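Local coordinates for blood group a-and b-cleaving endo-beta-galactosidase (Streptococcus pneumoniae, PDB 2YGL), which carries tandem family 51 carbohydrate-binding modules that probably hold blood group glycans for the appended family 98 endo-beta-galactosidase, which cleaves A and B antigens, at residues 261-272 / 342-353; 183-194 / 237-245. All coordinates share one frame; numbering follows the deposited sequence.

Interaction 1. Residues 261-272 / 342-353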
loop_
_atom_site.group_PDB
_atom_site.type_symbol
_atom_site.label_atom_id
_atom_site.label_comp_id
_atom_site.label_asym_id
_atom_site.label_seq_id
_atom_site.Cartn_x
_atom_site.Cartn_y
_atom_site.Cartn_z
ATOM N N ASN A 261 -20.548 -0.700 -4.973
ATOM C CA ASN A 261 -19.734 0.249 -4.238
ATOM C C ASN A 261 -18.372 0.449 -4.920
ATOM O O ASN A 261 -17.324 0.064 -4.390
ATOM C CB ASN A 261 -19.583 -0.227 -2.786
ATOM C CG ASN A 261 -18.786 0.736 -1.929
ATOM O OD1 ASN A 261 -18.821 1.951 -2.132
ATOM N ND2 ASN A 261 -18.055 0.192 -0.961
ATOM N N VAL A 262 -18.409 1.051 -6.108
ATOM C CA VAL A 262 -17.209 1.302 -6.910
ATOM C C VAL A 262 -16.387 2.423 -6.279
ATOM O O VAL A 262 -16.907 3.503 -6.012
ATOM C CB VAL A 262 -17.572 1.665 -8.379
ATOM C CG1 VAL A 262 -16.317 1.941 -9.201
ATOM C CG2 VAL A 262 -18.396 0.554 -9.024
ATOM N N THR A 263 -15.103 2.162 -6.054
ATOM C CA THR A 263 -14.242 3.116 -5.355
ATOM C C THR A 263 -13.083 3.653 -6.193
ATOM O O THR A 263 -12.451 4.639 -5.810
ATOM C CB THR A 263 -13.653 2.499 -4.069
ATOM O OG1 THR A 263 -12.946 1.300 -4.404
ATOM C CG2 THR A 263 -14.757 2.181 -3.061
ATOM N N ARG A 264 -12.803 3.015 -7.325
ATOM C CA ARG A 264 -11.583 3.308 -8.079
ATOM C C ARG A 264 -11.723 2.962 -9.562
ATOM O O ARG A 264 -12.342 1.957 -9.919
ATOM C CB ARG A 264 -10.421 2.521 -7.464
ATOM C CG ARG A 264 -9.029 3.091 -7.681
ATOM C CD ARG A 264 -8.015 2.236 -6.928
ATOM N NE ARG A 264 -6.630 2.558 -7.263
ATOM C CZ ARG A 264 -5.584 1.794 -6.953
ATOM N NH1 ARG A 264 -5.755 0.651 -6.298
ATOM N NH2 ARG A 264 -4.360 2.172 -7.303
ATOM N N PHE A 265 -11.154 3.809 -10.416
ATOM C CA PHE A 265 -11.071 3.538 -11.851
ATOM C C PHE A 265 -9.612 3.573 -12.306
ATOM O O PHE A 265 -8.905 4.553 -12.055
ATOM C CB PHE A 265 -11.922 4.537 -12.648
ATOM C CG PHE A 265 -11.690 4.488 -14.139
ATOM C CD1 PHE A 265 -12.173 3.427 -14.901
ATOM C CD2 PHE A 265 -10.991 5.508 -14.779
ATOM C CE1 PHE A 265 -11.959 3.379 -16.275
ATOM C CE2 PHE A 265 -10.770 5.470 -16.151
ATOM C CZ PHE A 265 -11.258 4.404 -16.902
ATOM N N ILE A 266 -9.171 2.500 -12.963
ATOM C CA ILE A 266 -7.783 2.363 -13.420
ATOM C C ILE A 266 -7.720 2.083 -14.916
ATOM O O ILE A 266 -8.324 1.122 -15.391
ATOM C CB ILE A 266 -7.039 1.186 -12.726
ATOM C CG1 ILE A 266 -7.377 1.091 -11.232
ATOM C CG2 ILE A 266 -5.521 1.272 -12.980
ATOM C CD1 ILE A 266 -6.773 2.160 -10.403
ATOM N N SER A 267 -6.963 2.906 -15.642
ATOM C CA SER A 267 -6.727 2.685 -17.071
ATOM C C SER A 267 -5.554 3.495 -17.606
ATOM O O SER A 267 -5.346 4.644 -17.210
ATOM C CB SER A 267 -7.977 3.026 -17.889
ATOM O OG SER A 267 -7.813 2.646 -19.242
ATOM N N TYR A 268 -4.793 2.883 -18.509
ATOM C CA TYR A 268 -3.882 3.628 -19.372
ATOM C C TYR A 268 -4.682 4.209 -20.532
ATOM O O TYR A 268 -5.615 3.573 -21.022
ATOM C CB TYR A 268 -2.738 2.739 -19.870
ATOM C CG TYR A 268 -1.727 2.448 -18.790
ATOM C CD1 TYR A 268 -0.693 3.350 -18.510
ATOM C CD2 TYR A 268 -1.817 1.291 -18.023
ATOM C CE1 TYR A 268 0.231 3.091 -17.501
ATOM C CE2 TYR A 268 -0.899 1.023 -17.014
ATOM C CZ TYR A 268 0.120 1.928 -16.759
ATOM O OH TYR A 268 1.023 1.658 -15.759
ATOM N N VAL A 269 -4.328 5.424 -20.949
ATOM C CA VAL A 269 -5.081 6.144 -21.977
ATOM C C VAL A 269 -4.138 6.741 -23.019
ATOM O O VAL A 269 -3.175 7.429 -22.674
ATOM C CB VAL A 269 -5.965 7.282 -21.371
ATOM C CG1 VAL A 269 -6.803 7.965 -22.452
ATOM C CG2 VAL A 269 -6.875 6.749 -20.277
ATOM N N GLY A 270 -4.432 6.476 -24.291
ATOM C CA GLY A 270 -3.694 7.068 -25.405
ATOM C C GLY A 270 -4.286 6.686 -26.746
ATOM O O GLY A 270 -5.379 6.124 -26.815
ATOM N N ILE A 271 -3.553 6.989 -27.812
ATOM C CA ILE A 271 -3.988 6.681 -29.170
ATOM C C ILE A 271 -3.400 5.341 -29.613
ATOM O O ILE A 271 -2.189 5.123 -29.513
ATOM C CB ILE A 271 -3.590 7.809 -30.149
ATOM C CG1 ILE A 271 -4.288 9.114 -29.752
ATOM C CG2 ILE A 271 -3.931 7.435 -31.587
ATOM C CD1 ILE A 271 -3.505 10.361 -30.082
ATOM N N ASP A 272 -4.263 4.447 -30.091
ATOM C CA ASP A 272 -3.825 3.117 -30.519
ATOM C C ASP A 272 -2.813 3.216 -31.654
ATOM O O ASP A 272 -2.941 4.065 -32.542
ATOM C CB ASP A 272 -5.011 2.241 -30.929
ATOM C CG ASP A 272 -4.647 0.763 -31.000
ATOM O OD1 ASP A 272 -4.162 0.308 -32.059
ATOM O OD2 ASP A 272 -4.827 0.057 -29.985
ATOM N N GLU A 342 -8.425 7.605 -32.635
ATOM C CA GLU A 342 -8.670 6.243 -32.163
ATOM C C GLU A 342 -8.179 6.079 -30.726
ATOM O O GLU A 342 -7.151 5.439 -30.475
ATOM C CB GLU A 342 -7.974 5.230 -33.082
ATOM C CG GLU A 342 -8.506 5.183 -34.513
ATOM C CD GLU A 342 -9.643 4.185 -34.698
ATOM O OE1 GLU A 342 -9.583 3.080 -34.117
ATOM O OE2 GLU A 342 -10.592 4.503 -35.441
ATOM N N LEU A 343 -8.915 6.665 -29.787
ATOM C CA LEU A 343 -8.555 6.612 -28.374
ATOM C C LEU A 343 -8.867 5.231 -27.803
ATOM O O LEU A 343 -9.952 4.691 -28.011
ATOM C CB LEU A 343 -9.284 7.714 -27.586
ATOM C CG LEU A 343 -8.868 8.004 -26.136
ATOM C CD1 LEU A 343 -9.125 9.457 -25.762
ATOM C CD2 LEU A 343 -9.571 7.076 -25.148
ATOM N N VAL A 344 -7.898 4.667 -27.090
ATOM C CA VAL A 344 -8.083 3.380 -26.427
ATOM C C VAL A 344 -7.803 3.472 -24.926
ATOM O O VAL A 344 -6.939 4.235 -24.482
ATOM C CB VAL A 344 -7.231 2.243 -27.069
ATOM C CG1 VAL A 344 -7.781 1.862 -28.436
ATOM C CG2 VAL A 344 -5.765 2.635 -27.170
ATOM N N LEU A 345 -8.553 2.694 -24.157
ATOM C CA LEU A 345 -8.353 2.596 -22.721
ATOM C C LEU A 345 -7.760 1.221 -22.420
ATOM O O LEU A 345 -8.462 0.213 -22.465
ATOM C CB LEU A 345 -9.678 2.815 -21.980
ATOM C CG LEU A 345 -10.505 4.060 -22.344
ATOM C CD1 LEU A 345 -11.847 4.039 -21.643
ATOM C CD2 LEU A 345 -9.763 5.342 -22.008
ATOM N N GLY A 346 -6.460 1.190 -22.141
ATOM C CA GLY A 346 -5.739 -0.058 -21.914
ATOM C C GLY A 346 -5.836 -0.565 -20.488
ATOM O O GLY A 346 -5.383 0.100 -19.552
ATOM N N GLY A 347 -6.432 -1.744 -20.331
ATOM C CA GLY A 347 -6.540 -2.402 -19.028
ATOM C C GLY A 347 -7.629 -1.844 -18.128
ATOM O O GLY A 347 -7.637 -2.119 -16.927
ATOM N N ALA A 348 -8.552 -1.077 -18.715
ATOM C CA ALA A 348 -9.589 -0.354 -17.968
ATOM C C ALA A 348 -10.375 -1.249 -17.014
ATOM O O ALA A 348 -10.999 -2.224 -17.438
ATOM C CB ALA A 348 -10.536 0.361 -18.922
ATOM N N LEU A 349 -10.336 -0.906 -15.728
ATOM C CA LEU A 349 -11.013 -1.694 -14.698
ATOM C C LEU A 349 -11.585 -0.850 -13.549
ATOM O O LEU A 349 -11.185 0.301 -13.345
ATOM C CB LEU A 349 -10.092 -2.807 -14.169
ATOM C CG LEU A 349 -8.797 -2.483 -13.417
ATOM C CD1 LEU A 349 -9.075 -2.140 -11.953
ATOM C CD2 LEU A 349 -7.843 -3.670 -13.501
ATOM N N PHE A 350 -12.532 -1.442 -12.823
ATOM C CA PHE A 350 -13.115 -0.857 -11.618
ATOM C C PHE A 350 -12.674 -1.631 -10.377
ATOM O O PHE A 350 -12.481 -2.847 -10.433
ATOM C CB PHE A 350 -14.647 -0.899 -11.683
ATOM C CG PHE A 350 -15.272 0.155 -12.560
ATOM C CD1 PHE A 350 -14.817 1.471 -12.546
ATOM C CD2 PHE A 350 -16.362 -0.166 -13.367
ATOM C CE1 PHE A 350 -15.415 2.442 -13.348
ATOM C CE2 PHE A 350 -16.968 0.797 -14.169
ATOM C CZ PHE A 350 -16.495 2.103 -14.159
ATOM N N MET A 351 -12.526 -0.923 -9.258
ATOM C CA MET A 351 -12.300 -1.552 -7.955
ATOM C C MET A 351 -13.490 -1.289 -7.031
ATOM O O MET A 351 -14.108 -0.224 -7.092
ATOM C CB MET A 351 -11.021 -1.023 -7.294
ATOM C CG MET A 351 -9.724 -1.235 -8.080
ATOM S SD MET A 351 -9.134 -2.942 -8.114
ATOM C CE MET A 351 -8.819 -3.249 -6.372
ATOM N N ALA A 352 -13.807 -2.264 -6.181
ATOM C CA ALA A 352 -14.835 -2.098 -5.153
ATOM C C ALA A 352 -14.241 -2.297 -3.758
ATOM O O ALA A 352 -13.811 -3.396 -3.402
ATOM C CB ALA A 352 -16.003 -3.054 -5.388
ATOM N N ASN A 353 -14.221 -1.221 -2.979
ATOM C CA ASN A 353 -13.619 -1.227 -1.649
ATOM C C ASN A 353 -14.649 -0.925 -0.566
ATOM O O ASN A 353 -14.554 -1.431 0.554
ATOM C CB ASN A 353 -12.469 -0.214 -1.597
ATOM C CG ASN A 353 -11.744 -0.210 -0.264
ATOM O OD1 ASN A 353 -11.705 0.810 0.428
ATOM N ND2 ASN A 353 -11.166 -1.349 0.103
#
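Phe265 and Phe350 meet on one face of an antiparallel strand pair in the beta-sandwich of the second CBM51 module, where strand 262-271 runs against 343-352. Their planes are turned 58° apart, an oblique pairing, and CD1 of Phe265 comes 3.7 Å from CE1 of Phe350. Val262 CG1 closes on CD1 of the Phe350 ring, while the backbone O of Arg264 lies at that ring's edge, in its plane. Further along the same face Val269 and Leu345 run side by side, CG2 to CD2 3.6 Å; Val290 and Phe288 of strand 285-292, in the facing sheet, pack on Phe265 and Leu345.

The other face carries Ile266 and Leu349, also alongside each other, with Ile266 CG1 3.7 Å from Leu349 CD1, and Leu182 of helix 179-184 covers both. Next to them Arg264 and Met351 point the same way. With CG anti to its backbone N (chi1 -155°) and an extended chain, Arg264 carries its guanidinium past Met351 to a salt bridge with Asp318, whereas Met351 bends at chi2 and chi3.

Two irregularities interrupt the pairing. Thr263 and Arg264 both face Met351 in a classic bulge, Thr263 N giving a nearly straight 2.8 Å bond to Met351 O. The register slips again between Ile266 and Tyr268, where the partner strand turns a corner at Gly346 and Gly347. Here Tyr268 O accepts two bonds from opposite faces of its carbonyl plane: one from Gly346 N at 2.8 Å and one from Ser267 OG at 3.0 Å.

Interaction 2. Residues 183-194 / 237-245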
loop_
_atom_site.group_PDB
_atom_site.type_symbol
_atom_site.label_atom_id
_atom_site.label_comp_id
_atom_site.label_asym_id
_atom_site.label_seq_id
_atom_site.Cartn_x
_atom_site.Cartn_y
_atom_site.Cartn_z
ATOM N N ASN A 183 -2.443 -6.449 -17.213
ATOM C CA ASN A 183 -2.494 -7.605 -18.112
ATOM C C ASN A 183 -2.663 -8.942 -17.386
ATOM O O ASN A 183 -3.293 -9.862 -17.912
ATOM C CB ASN A 183 -1.254 -7.651 -19.012
ATOM C CG ASN A 183 -1.304 -6.625 -20.135
ATOM O OD1 ASN A 183 -0.273 -6.100 -20.560
ATOM N ND2 ASN A 183 -2.505 -6.337 -20.618
ATOM N N LYS A 184 -2.091 -9.048 -16.189
ATOM C CA LYS A 184 -2.245 -10.248 -15.364
ATOM C C LYS A 184 -3.601 -10.250 -14.662
ATOM O O LYS A 184 -4.275 -11.281 -14.602
ATOM C CB LYS A 184 -1.120 -10.354 -14.330
ATOM C CG LYS A 184 -1.129 -11.671 -13.542
ATOM C CD LYS A 184 -0.588 -11.502 -12.129
ATOM C CE LYS A 184 0.934 -11.524 -12.093
ATOM N NZ LYS A 184 1.442 -11.410 -10.695
ATOM N N GLY A 185 -3.992 -9.089 -14.138
ATOM C CA GLY A 185 -5.234 -8.953 -13.382
ATOM C C GLY A 185 -4.993 -8.567 -11.935
ATOM O O GLY A 185 -3.947 -8.877 -11.368
ATOM N N ILE A 186 -5.965 -7.876 -11.346
ATOM C CA ILE A 186 -5.924 -7.509 -9.932
ATOM C C ILE A 186 -7.128 -8.136 -9.232
ATOM O O ILE A 186 -8.255 -8.045 -9.728
ATOM C CB ILE A 186 -5.953 -5.963 -9.728
ATOM C CG1 ILE A 186 -4.861 -5.275 -10.557
ATOM C CG2 ILE A 186 -5.819 -5.602 -8.241
ATOM C CD1 ILE A 186 -4.969 -3.757 -10.598
ATOM N N ASN A 187 -6.884 -8.781 -8.092
ATOM C CA ASN A 187 -7.962 -9.300 -7.245
ATOM C C ASN A 187 -8.923 -8.186 -6.851
ATOM O O ASN A 187 -8.508 -7.167 -6.300
ATOM C CB ASN A 187 -7.400 -9.965 -5.981
ATOM C CG ASN A 187 -6.760 -11.316 -6.255
ATOM O OD1 ASN A 187 -6.859 -11.868 -7.357
ATOM N ND2 ASN A 187 -6.099 -11.864 -5.240
ATOM N N GLY A 188 -10.201 -8.382 -7.155
ATOM C CA GLY A 188 -11.231 -7.384 -6.863
ATOM C C GLY A 188 -11.415 -6.369 -7.975
ATOM O O GLY A 188 -12.270 -5.482 -7.882
ATOM N N GLY A 189 -10.606 -6.492 -9.025
ATOM C CA GLY A 189 -10.724 -5.641 -10.204
ATOM C C GLY A 189 -11.661 -6.256 -11.224
ATOM O O GLY A 189 -11.559 -7.445 -11.533
ATOM N N VAL A 190 -12.586 -5.451 -11.737
ATOM C CA VAL A 190 -13.487 -5.886 -12.796
ATOM C C VAL A 190 -13.231 -5.026 -14.034
ATOM O O VAL A 190 -13.369 -3.798 -13.985
ATOM C CB VAL A 190 -14.971 -5.807 -12.358
ATOM C CG1 VAL A 190 -15.913 -6.028 -13.538
ATOM C CG2 VAL A 190 -15.258 -6.825 -11.258
ATOM N N TYR A 191 -12.838 -5.678 -15.129
ATOM C CA TYR A 191 -12.580 -4.992 -16.394
ATOM C C TYR A 191 -13.862 -4.406 -16.971
ATOM O O TYR A 191 -14.900 -5.074 -17.008
ATOM C CB TYR A 191 -11.939 -5.939 -17.413
ATOM C CG TYR A 191 -10.564 -6.417 -17.025
ATOM C CD1 TYR A 191 -9.467 -5.561 -17.094
ATOM C CD2 TYR A 191 -10.358 -7.725 -16.588
ATOM C CE1 TYR A 191 -8.199 -5.992 -16.736
ATOM C CE2 TYR A 191 -9.092 -8.169 -16.229
ATOM C CZ TYR A 191 -8.019 -7.297 -16.305
ATOM O OH TYR A 191 -6.762 -7.720 -15.955
ATOM N N LEU A 192 -13.779 -3.158 -17.422
ATOM C CA LEU A 192 -14.933 -2.472 -18.008
ATOM C C LEU A 192 -15.490 -3.211 -19.224
ATOM O O LEU A 192 -16.708 -3.298 -19.397
ATOM C CB LEU A 192 -14.592 -1.021 -18.354
ATOM C CG LEU A 192 -14.831 0.020 -17.254
ATOM C CD1 LEU A 192 -13.890 -0.155 -16.062
ATOM C CD2 LEU A 192 -14.693 1.416 -17.824
ATOM N N SER A 193 -14.593 -3.767 -20.037
ATOM C CA SER A 193 -14.975 -4.547 -21.219
ATOM C C SER A 193 -15.712 -5.854 -20.891
ATOM O O SER A 193 -16.231 -6.519 -21.788
ATOM C CB SER A 193 -13.750 -4.833 -22.091
ATOM O OG SER A 193 -12.762 -5.548 -21.367
ATOM N N ASP A 194 -15.754 -6.218 -19.611
ATOM C CA ASP A 194 -16.540 -7.367 -19.164
ATOM C C ASP A 194 -17.927 -6.948 -18.669
ATOM O O ASP A 194 -18.695 -7.776 -18.180
ATOM C CB ASP A 194 -15.793 -8.143 -18.074
ATOM C CG ASP A 194 -14.599 -8.909 -18.611
ATOM O OD1 ASP A 194 -14.520 -9.126 -19.842
ATOM O OD2 ASP A 194 -13.737 -9.299 -17.795
ATOM N N VAL A 237 3.403 -1.502 -26.211
ATOM C CA VAL A 237 2.912 -2.532 -25.295
ATOM C C VAL A 237 1.459 -2.885 -25.620
ATOM O O VAL A 237 0.605 -1.998 -25.734
ATOM C CB VAL A 237 3.019 -2.081 -23.805
ATOM C CG1 VAL A 237 2.518 -3.176 -22.862
ATOM C CG2 VAL A 237 4.452 -1.703 -23.449
ATOM N N GLU A 238 1.189 -4.182 -25.768
ATOM C CA GLU A 238 -0.168 -4.675 -25.997
ATOM C C GLU A 238 -0.924 -4.875 -24.689
ATOM O O GLU A 238 -0.337 -5.253 -23.674
ATOM C CB GLU A 238 -0.148 -5.994 -26.765
ATOM C CG GLU A 238 0.205 -5.859 -28.233
ATOM C CD GLU A 238 0.024 -7.157 -28.989
ATOM O OE1 GLU A 238 0.593 -8.184 -28.555
ATOM O OE2 GLU A 238 -0.683 -7.151 -30.018
ATOM N N PHE A 239 -2.230 -4.625 -24.728
ATOM C CA PHE A 239 -3.100 -4.851 -23.580
ATOM C C PHE A 239 -4.095 -5.966 -23.876
ATOM O O PHE A 239 -4.722 -5.984 -24.935
ATOM C CB PHE A 239 -3.833 -3.562 -23.193
ATOM C CG PHE A 239 -2.977 -2.577 -22.448
ATOM C CD1 PHE A 239 -2.155 -1.686 -23.133
ATOM C CD2 PHE A 239 -2.988 -2.544 -21.059
ATOM C CE1 PHE A 239 -1.356 -0.776 -22.442
ATOM C CE2 PHE A 239 -2.198 -1.640 -20.361
ATOM C CZ PHE A 239 -1.379 -0.753 -21.053
ATOM N N ASN A 240 -4.221 -6.901 -22.937
ATOM C CA ASN A 240 -5.179 -7.998 -23.049
ATOM C C ASN A 240 -6.617 -7.497 -23.003
ATOM O O ASN A 240 -7.489 -8.025 -23.691
ATOM C CB ASN A 240 -4.966 -9.026 -21.931
ATOM C CG ASN A 240 -3.630 -9.751 -22.031
ATOM O OD1 ASN A 240 -3.093 -9.961 -23.123
ATOM N ND2 ASN A 240 -3.095 -10.156 -20.882
ATOM N N LYS A 241 -6.857 -6.480 -22.180
ATOM C CA LYS A 241 -8.205 -5.967 -21.956
ATOM C C LYS A 241 -8.267 -4.457 -22.155
ATOM O O LYS A 241 -7.267 -3.760 -21.978
ATOM C CB LYS A 241 -8.690 -6.316 -20.539
ATOM C CG LYS A 241 -8.624 -7.800 -20.159
ATOM C CD LYS A 241 -9.692 -8.631 -20.864
ATOM C CE LYS A 241 -11.070 -8.426 -20.260
ATOM N NZ LYS A 241 -12.095 -9.137 -21.060
ATOM N N GLY A 242 -9.449 -3.960 -22.512
ATOM C CA GLY A 242 -9.667 -2.523 -22.636
ATOM C C GLY A 242 -10.823 -2.125 -23.533
ATOM O O GLY A 242 -11.615 -2.965 -23.950
ATOM N N LEU A 243 -10.909 -0.831 -23.827
ATOM C CA LEU A 243 -11.996 -0.276 -24.635
ATOM C C LEU A 243 -11.439 0.532 -25.804
ATOM O O LEU A 243 -10.461 1.264 -25.648
ATOM C CB LEU A 243 -12.908 0.610 -23.777
ATOM C CG LEU A 243 -13.669 -0.044 -22.617
ATOM C CD1 LEU A 243 -14.225 1.008 -21.659
ATOM C CD2 LEU A 243 -14.779 -0.960 -23.123
ATOM N N GLY A 244 -12.070 0.393 -26.966
ATOM C CA GLY A 244 -11.651 1.102 -28.173
ATOM C C GLY A 244 -12.766 1.971 -28.716
ATOM O O GLY A 244 -13.855 1.479 -29.022
ATOM N N THR A 245 -12.491 3.267 -28.827
ATOM C CA THR A 245 -13.487 4.234 -29.289
ATOM C C THR A 245 -12.898 5.249 -30.270
ATOM O O THR A 245 -11.691 5.251 -30.526
ATOM C CB THR A 245 -14.165 4.963 -28.091
ATOM O OG1 THR A 245 -15.315 5.679 -28.553
ATOM C CG2 THR A 245 -13.204 5.933 -27.403
HETATM O O HOH W 1 -12.323 -11.230 -18.833
#
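The Tyr191 ring takes the aliphatic chain of Lys241 over one face: CG of the lysine sits 3.7 Å from the ring centroid and only 2° off the normal, a CH-pi contact. Lys241 CB lies over the CD1 side of the same face, and at the far end of the ring the Tyr191 hydroxyl is hydrogen-bonded to Leu182 O. Bends at chi2 and chi3 curl the lysine across the ring, bringing CE above its rim, beside CG and CD2 of Tyr191, and NZ to the carboxylate of Asp194. That salt bridge, 2.7 Å from NZ to Asp194 OD1, uses the syn side of the oxygen, 30° out of the carboxylate plane. A water bridges NZ and Asp194 OD2.

A second flat group is the Asn240 amide, whose ND2 bonds to Asn183 O at 3.0 Å while its OD1 accepts from Lys227 NZ. Asn183 O lies nearly in the amide plane, and the link joins the end of helix 179-184 to the turn after strand 235-239. Deeper in, Leu192 CD2 meets Leu243 CD1 at 3.9 Å, both against Tyr255 of the opposite sheet of the sandwich.

Asp214 completes the polar cluster, pairing with Lys241 NZ and accepting from Ser193 OG and Gly242 N. Two carboxylates around one ammonium group would probably favour a charged lysine, and the aromatic face beneath its methylenes is likely to limit how the chain can swing.

Interactions 1 and 2 share one sheet of the second module's beta-sandwich, their centres about 8 Å apart. Strand 343-352 is the common element: one side of it pairs with 262-271, the other receives 189-191 and 242-244. Phe350 N reaches Val190 O at 2.8 Å and Gly347 N reaches Lys241 O at 2.7 Å, both probable hydrogen bonds. Interaction 1 is largely buried, a backbone ladder broken by two bulges, with mostly apolar side chains on both faces. Interaction 2 is only partly buried and lacks such a ladder between its own segments; it relies on a salt bridge, a water and a ring face near the surface, with leucines reaching the core.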